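PDB 4CIC: transcriptional regulator, BadM/Rrf2 family from Thermincola potens, which probably binds DNA as a winged helix-turn-helix transcription factor and is an IscR-type regulator, linked to control of iron-sulfur cluster biogenesis. Local coordinates for residues Y13-M18 with D82-L87; I78-I83 with E126-I131. The protein carries 3 engineered substitutions. One frame throughout, in Å; residues are numbered along the deposited sequence.

Helix 80-87 is common to both contacts, whose centres lie about 10 Å apart. Contact 1 sets its later residues against helix 9-23; contact 2 joins its start, at 78-83, to the end of helix 112-129. Along the chain, 13-18 comes first, the overlapping segments 78-83 and 82-87 follow, and 126-131 comes last, so the short helix bridges the N-terminal helix and the long late helix. Val15 packing on Val80 and the Arg85-Asp129 salt bridge tie the two contacts together. Because helix 112-129 also packs on the second subunit, this arrangement connects the winged helix-turn-helix domain with the dimer interface.

Contact 1 (Y13-M18 with D82-L87); sequences YGVQAM and DIIRVL. With NA (sodium ion), chain D.
Ile83 of helix 80-87 projects at Gly14, Val15 and Met18 of helix 9-23, the two short segments crossing at 130° with their axes 9.9 Å apart. Its CB is the branch point, set back from the facing helix, and the two arms leave it in different directions. CG2, opposite the backbone N, lies 4.3 Å from Gly14 C and also reaches Val15 CG2. The other arm starts at CG1, placed beside the backbone N (chi1 -61°), and continues extended to CD1. This tip methyl carries the closest approach, 3.7 Å from Met18 CB and almost as near to Met18 CG, the two side chains running antiparallel past one another. Beta-branched isoleucine suits the place because its two arms serve different neighbours, CG2 facing Gly14 and Val15 and CD1 facing Met18.

Nearby, Val15 CG2 meets Ile84 CD1 at 4.1 Å, the side chains slanting across one another. Farther along helix 80-87, Leu87 CD1 comes within 4.0 Å of Gly14 CA, where the bare backbone of glycine admits a leucine methyl. Leu53 of helix 43-55 and Leu133 of helix 133-143 also touch Met18, whose bent, flexible thioether chain fits between several helices.

The polar work lies at the C-terminal end of helix 80-87, where the carbonyls Arg85 O and Val86 O, each 2.5 Å from the sodium ion, bind it with Glu88 O. Between the helices every close approach is carbon to carbon, so this part of the domain core relies on fit and exclusion of water.

Contact 2 (I78-I83 with E126-I131); sequences IKVGDI and EVLDSI
The backbones of Gly81 and Leu128 come within 4.6 Å at their CA atoms, where the first turn of helix 80-87 meets the end of helix 112-129 in this winged helix-turn-helix protein. First-turn amides of helix 80-87 bond to main-chain carbonyls of 126-131. Val80 N donates to Ile131 O at 2.9 Å, nearly straight at 167°. Gly81 N donates to Leu128 O from above its carbonyl plane, also at 2.9 Å. Amides of a first helical turn lack the usual carbonyl acceptors, and the turn after helix 112-129 supplies them. Lys79 is the N-cap; its backbone N bonds to Asp82 OD2 at 3.0 Å, one half of a capping box, while its own side chain has no acceptor to complete the other.

Glycine at 81 suits so close a backbone approach, and Asp129 OD1 rests 3.7 Å from Gly81 CA. Asp129 OD2 makes a salt bridge to Arg85, and a carboxylate beside a helix N-terminus would probably be stabilised electrostatically. Lys79 reaches outward on an extended chain, its methylenes slanting over Asp129 with CD 3.5 Å from Asp129 O. Val80 fills the apolar side: CG1, anti to the backbone N (chi1 176°), touches Leu128 CD2, while Val80 CG2 lies 3.9 Å from Ile131 CG2, the two side chains running side by side.

Contact 1 (Y13-M18 with D82-L87)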
loop_
_atom_site.group_PDB
_atom_site.type_symbol
_atom_site.label_atom_id
_atom_site.label_comp_id
_atom_site.label_asym_id
_atom_site.label_seq_id
_atom_site.Cartn_x
_atom_site.Cartn_y
_atom_site.Cartn_z
ATOM N N TYR A 13 -13.780 1.282 6.412
ATOM C CA TYR A 13 -15.201 1.560 6.641
ATOM C C TYR A 13 -15.901 2.209 5.443
ATOM O O TYR A 13 -17.100 1.959 5.209
ATOM C CB TYR A 13 -15.403 2.355 7.937
ATOM C CG TYR A 13 -14.929 1.591 9.163
ATOM C CD1 TYR A 13 -14.721 0.217 9.110
ATOM C CD2 TYR A 13 -14.707 2.233 10.367
ATOM C CE1 TYR A 13 -14.292 -0.497 10.224
ATOM C CE2 TYR A 13 -14.268 1.525 11.486
ATOM C CZ TYR A 13 -14.065 0.165 11.405
ATOM O OH TYR A 13 -13.636 -0.539 12.508
ATOM N N GLY A 14 -15.180 3.033 4.687
ATOM C CA GLY A 14 -15.725 3.647 3.485
ATOM C C GLY A 14 -16.178 2.602 2.481
ATOM O O GLY A 14 -17.334 2.608 1.986
ATOM N N VAL A 15 -15.292 1.656 2.215
ATOM C CA VAL A 15 -15.617 0.579 1.292
ATOM C C VAL A 15 -16.675 -0.350 1.870
ATOM O O VAL A 15 -17.585 -0.747 1.140
ATOM C CB VAL A 15 -14.350 -0.182 0.854
ATOM C CG1 VAL A 15 -14.706 -1.353 -0.069
ATOM C CG2 VAL A 15 -13.429 0.788 0.140
ATOM N N GLN A 16 -16.586 -0.691 3.156
ATOM C CA GLN A 16 -17.629 -1.544 3.748
ATOM C C GLN A 16 -19.003 -0.911 3.616
ATOM O O GLN A 16 -19.979 -1.598 3.316
ATOM C CB GLN A 16 -17.387 -1.814 5.234
ATOM C CG GLN A 16 -16.376 -2.898 5.518
ATOM C CD GLN A 16 -16.312 -3.213 7.004
ATOM O OE1 GLN A 16 -15.617 -2.540 7.762
ATOM N NE2 GLN A 16 -17.049 -4.227 7.423
ATOM N N ALA A 17 -19.092 0.390 3.871
ATOM C CA ALA A 17 -20.408 1.044 3.876
ATOM C C ALA A 17 -20.949 1.129 2.450
ATOM O O ALA A 17 -22.152 0.920 2.214
ATOM C CB ALA A 17 -20.291 2.430 4.484
ATOM N N MET A 18 -20.054 1.411 1.495
ATOM C CA MET A 18 -20.469 1.514 0.098
ATOM C C MET A 18 -20.881 0.155 -0.418
ATOM O O MET A 18 -21.837 0.048 -1.192
ATOM C CB MET A 18 -19.354 2.105 -0.772
ATOM C CG MET A 18 -19.097 3.597 -0.490
ATOM S SD MET A 18 -20.516 4.605 -1.062
ATOM C CE MET A 18 -20.431 4.357 -2.820
ATOM N N ASP A 82 -12.378 4.977 -6.861
ATOM C CA ASP A 82 -13.170 6.212 -6.812
ATOM C C ASP A 82 -13.522 6.547 -5.365
ATOM O O ASP A 82 -13.531 7.707 -4.967
ATOM C CB ASP A 82 -14.518 6.071 -7.536
ATOM C CG ASP A 82 -14.402 5.895 -9.046
ATOM O OD1 ASP A 82 -13.388 6.318 -9.639
ATOM O OD2 ASP A 82 -15.373 5.353 -9.646
ATOM N N ILE A 83 -13.895 5.528 -4.599
ATOM C CA ILE A 83 -14.265 5.739 -3.213
ATOM C C ILE A 83 -13.035 6.212 -2.429
ATOM O O ILE A 83 -13.098 7.168 -1.652
ATOM C CB ILE A 83 -14.787 4.432 -2.589
ATOM C CG1 ILE A 83 -16.035 3.958 -3.342
ATOM C CG2 ILE A 83 -15.002 4.617 -1.105
ATOM C CD1 ILE A 83 -16.429 2.520 -2.990
ATOM N N ILE A 84 -11.905 5.549 -2.654
ATOM C CA ILE A 84 -10.678 5.911 -1.959
ATOM C C ILE A 84 -10.252 7.338 -2.328
ATOM O O ILE A 84 -9.887 8.120 -1.463
ATOM C CB ILE A 84 -9.553 4.902 -2.278
ATOM C CG1 ILE A 84 -9.922 3.503 -1.745
ATOM C CG2 ILE A 84 -8.230 5.361 -1.703
ATOM C CD1 ILE A 84 -10.384 3.486 -0.313
ATOM N N ARG A 85 -10.302 7.688 -3.605
ATOM C CA ARG A 85 -9.969 9.058 -4.010
ATOM C C ARG A 85 -10.812 10.140 -3.327
ATOM O O ARG A 85 -10.296 11.185 -2.909
ATOM C CB ARG A 85 -10.064 9.218 -5.520
ATOM C CG ARG A 85 -8.874 8.658 -6.257
ATOM C CD ARG A 85 -8.989 8.943 -7.728
ATOM N NE ARG A 85 -8.044 8.139 -8.484
ATOM C CZ ARG A 85 -8.346 6.967 -9.027
ATOM N NH1 ARG A 85 -9.573 6.485 -8.895
ATOM N NH2 ARG A 85 -7.430 6.285 -9.702
ATOM N N VAL A 86 -12.105 9.879 -3.205
ATOM C CA VAL A 86 -13.000 10.814 -2.531
ATOM C C VAL A 86 -12.559 11.024 -1.069
ATOM O O VAL A 86 -12.462 12.156 -0.582
ATOM C CB VAL A 86 -14.440 10.304 -2.594
ATOM C CG1 VAL A 86 -15.285 10.967 -1.521
ATOM C CG2 VAL A 86 -14.996 10.545 -3.980
ATOM N N LEU A 87 -12.253 9.938 -0.377
ATOM C CA LEU A 87 -11.979 10.042 1.049
ATOM C C LEU A 87 -10.608 10.657 1.333
ATOM O O LEU A 87 -10.382 11.251 2.383
ATOM C CB LEU A 87 -12.095 8.671 1.712
ATOM C CG LEU A 87 -13.476 8.011 1.616
ATOM C CD1 LEU A 87 -13.407 6.617 2.216
ATOM C CD2 LEU A 87 -14.533 8.861 2.301
HETATM NA NA NA D . -10.692 13.421 -1.786
#

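Contact 2 (I78-I83 with E126-I131)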
loop_
_atom_site.group_PDB
_atom_site.type_symbol
_atom_site.label_atom_id
_atom_site.label_comp_id
_atom_site.label_asym_id
_atom_site.label_seq_id
_atom_site.Cartn_x
_atom_site.Cartn_y
_atom_site.Cartn_z
ATOM N N ILE A 78 -19.067 2.444 -10.110
ATOM C CA ILE A 78 -18.271 2.916 -8.974
ATOM C C ILE A 78 -17.079 1.994 -8.781
ATOM O O ILE A 78 -17.244 0.852 -8.351
ATOM C CB ILE A 78 -19.113 2.975 -7.657
ATOM C CG1 ILE A 78 -20.313 3.895 -7.847
ATOM C CG2 ILE A 78 -18.230 3.471 -6.494
ATOM C CD1 ILE A 78 -21.314 3.861 -6.695
ATOM N N LYS A 79 -15.872 2.491 -9.076
ATOM C CA LYS A 79 -14.647 1.746 -8.787
ATOM C C LYS A 79 -14.269 1.896 -7.318
ATOM O O LYS A 79 -14.544 2.920 -6.712
ATOM C CB LYS A 79 -13.468 2.268 -9.636
ATOM C CG LYS A 79 -13.673 2.120 -11.120
ATOM C CD LYS A 79 -12.639 2.895 -11.897
ATOM C CE LYS A 79 -12.879 2.763 -13.391
ATOM N NZ LYS A 79 -11.820 3.478 -14.175
ATOM N N VAL A 80 -13.638 0.881 -6.736
ATOM C CA VAL A 80 -13.188 1.005 -5.358
ATOM C C VAL A 80 -12.238 2.202 -5.258
ATOM O O VAL A 80 -12.263 2.956 -4.284
ATOM C CB VAL A 80 -12.505 -0.279 -4.857
ATOM C CG1 VAL A 80 -11.966 -0.069 -3.466
ATOM C CG2 VAL A 80 -13.528 -1.418 -4.839
ATOM N N GLY A 81 -11.402 2.368 -6.268
ATOM C CA GLY A 81 -10.502 3.508 -6.303
ATOM C C GLY A 81 -11.186 4.873 -6.269
ATOM O O GLY A 81 -10.615 5.834 -5.743
ATOM N N ASP A 82 -12.378 4.977 -6.861
ATOM C CA ASP A 82 -13.170 6.212 -6.812
ATOM C C ASP A 82 -13.522 6.547 -5.365
ATOM O O ASP A 82 -13.531 7.707 -4.967
ATOM C CB ASP A 82 -14.518 6.071 -7.536
ATOM C CG ASP A 82 -14.402 5.895 -9.046
ATOM O OD1 ASP A 82 -13.388 6.318 -9.639
ATOM O OD2 ASP A 82 -15.373 5.353 -9.646
ATOM N N ILE A 83 -13.895 5.528 -4.599
ATOM C CA ILE A 83 -14.265 5.739 -3.213
ATOM C C ILE A 83 -13.035 6.212 -2.429
ATOM O O ILE A 83 -13.098 7.168 -1.652
ATOM C CB ILE A 83 -14.787 4.432 -2.589
ATOM C CG1 ILE A 83 -16.035 3.958 -3.342
ATOM C CG2 ILE A 83 -15.002 4.617 -1.105
ATOM C CD1 ILE A 83 -16.429 2.520 -2.990
ATOM N N GLU A 126 -3.852 0.630 -9.854
ATOM C CA GLU A 126 -4.359 -0.265 -10.889
ATOM C C GLU A 126 -5.330 -1.314 -10.334
ATOM O O GLU A 126 -6.380 -1.567 -10.940
ATOM C CB GLU A 126 -3.235 -0.943 -11.670
ATOM C CG GLU A 126 -3.631 -1.212 -13.123
ATOM C CD GLU A 126 -3.173 -2.564 -13.648
ATOM O OE1 GLU A 126 -2.303 -3.201 -13.014
ATOM O OE2 GLU A 126 -3.691 -2.991 -14.705
ATOM N N VAL A 127 -4.989 -1.927 -9.200
ATOM C CA VAL A 127 -5.884 -2.919 -8.602
ATOM C C VAL A 127 -7.207 -2.274 -8.236
ATOM O O VAL A 127 -8.275 -2.790 -8.606
ATOM C CB VAL A 127 -5.290 -3.574 -7.331
ATOM C CG1 VAL A 127 -6.335 -4.458 -6.643
ATOM C CG2 VAL A 127 -4.049 -4.392 -7.685
ATOM N N LEU A 128 -7.158 -1.128 -7.558
ATOM C CA LEU A 128 -8.404 -0.545 -7.035
ATOM C C LEU A 128 -9.279 0.043 -8.138
ATOM O O LEU A 128 -10.500 0.183 -7.978
ATOM C CB LEU A 128 -8.139 0.485 -5.946
ATOM C CG LEU A 128 -7.432 -0.083 -4.698
ATOM C CD1 LEU A 128 -7.170 1.006 -3.701
ATOM C CD2 LEU A 128 -8.285 -1.193 -4.085
ATOM N N ASP A 129 -8.672 0.378 -9.268
ATOM C CA ASP A 129 -9.472 0.844 -10.394
ATOM C C ASP A 129 -10.034 -0.322 -11.199
ATOM O O ASP A 129 -10.913 -0.132 -12.033
ATOM C CB ASP A 129 -8.642 1.770 -11.289
ATOM C CG ASP A 129 -8.533 3.174 -10.723
ATOM O OD1 ASP A 129 -9.276 3.493 -9.759
ATOM O OD2 ASP A 129 -7.725 3.965 -11.257
ATOM N N SER A 130 -9.528 -1.525 -10.948
ATOM C CA SER A 130 -9.935 -2.691 -11.724
ATOM C C SER A 130 -11.121 -3.391 -11.091
ATOM O O SER A 130 -11.658 -4.333 -11.665
ATOM C CB SER A 130 -8.782 -3.686 -11.848
ATOM O OG SER A 130 -8.599 -4.401 -10.636
ATOM N N ILE A 131 -11.523 -2.932 -9.907
ATOM C CA ILE A 131 -12.614 -3.588 -9.172
ATOM C C ILE A 131 -13.748 -2.606 -8.966
ATOM O O ILE A 131 -13.545 -1.525 -8.420
ATOM C CB ILE A 131 -12.120 -4.062 -7.782
ATOM C CG1 ILE A 131 -11.008 -5.100 -7.950
ATOM C CG2 ILE A 131 -13.261 -4.649 -6.953
ATOM C CD1 ILE A 131 -10.178 -5.323 -6.690
#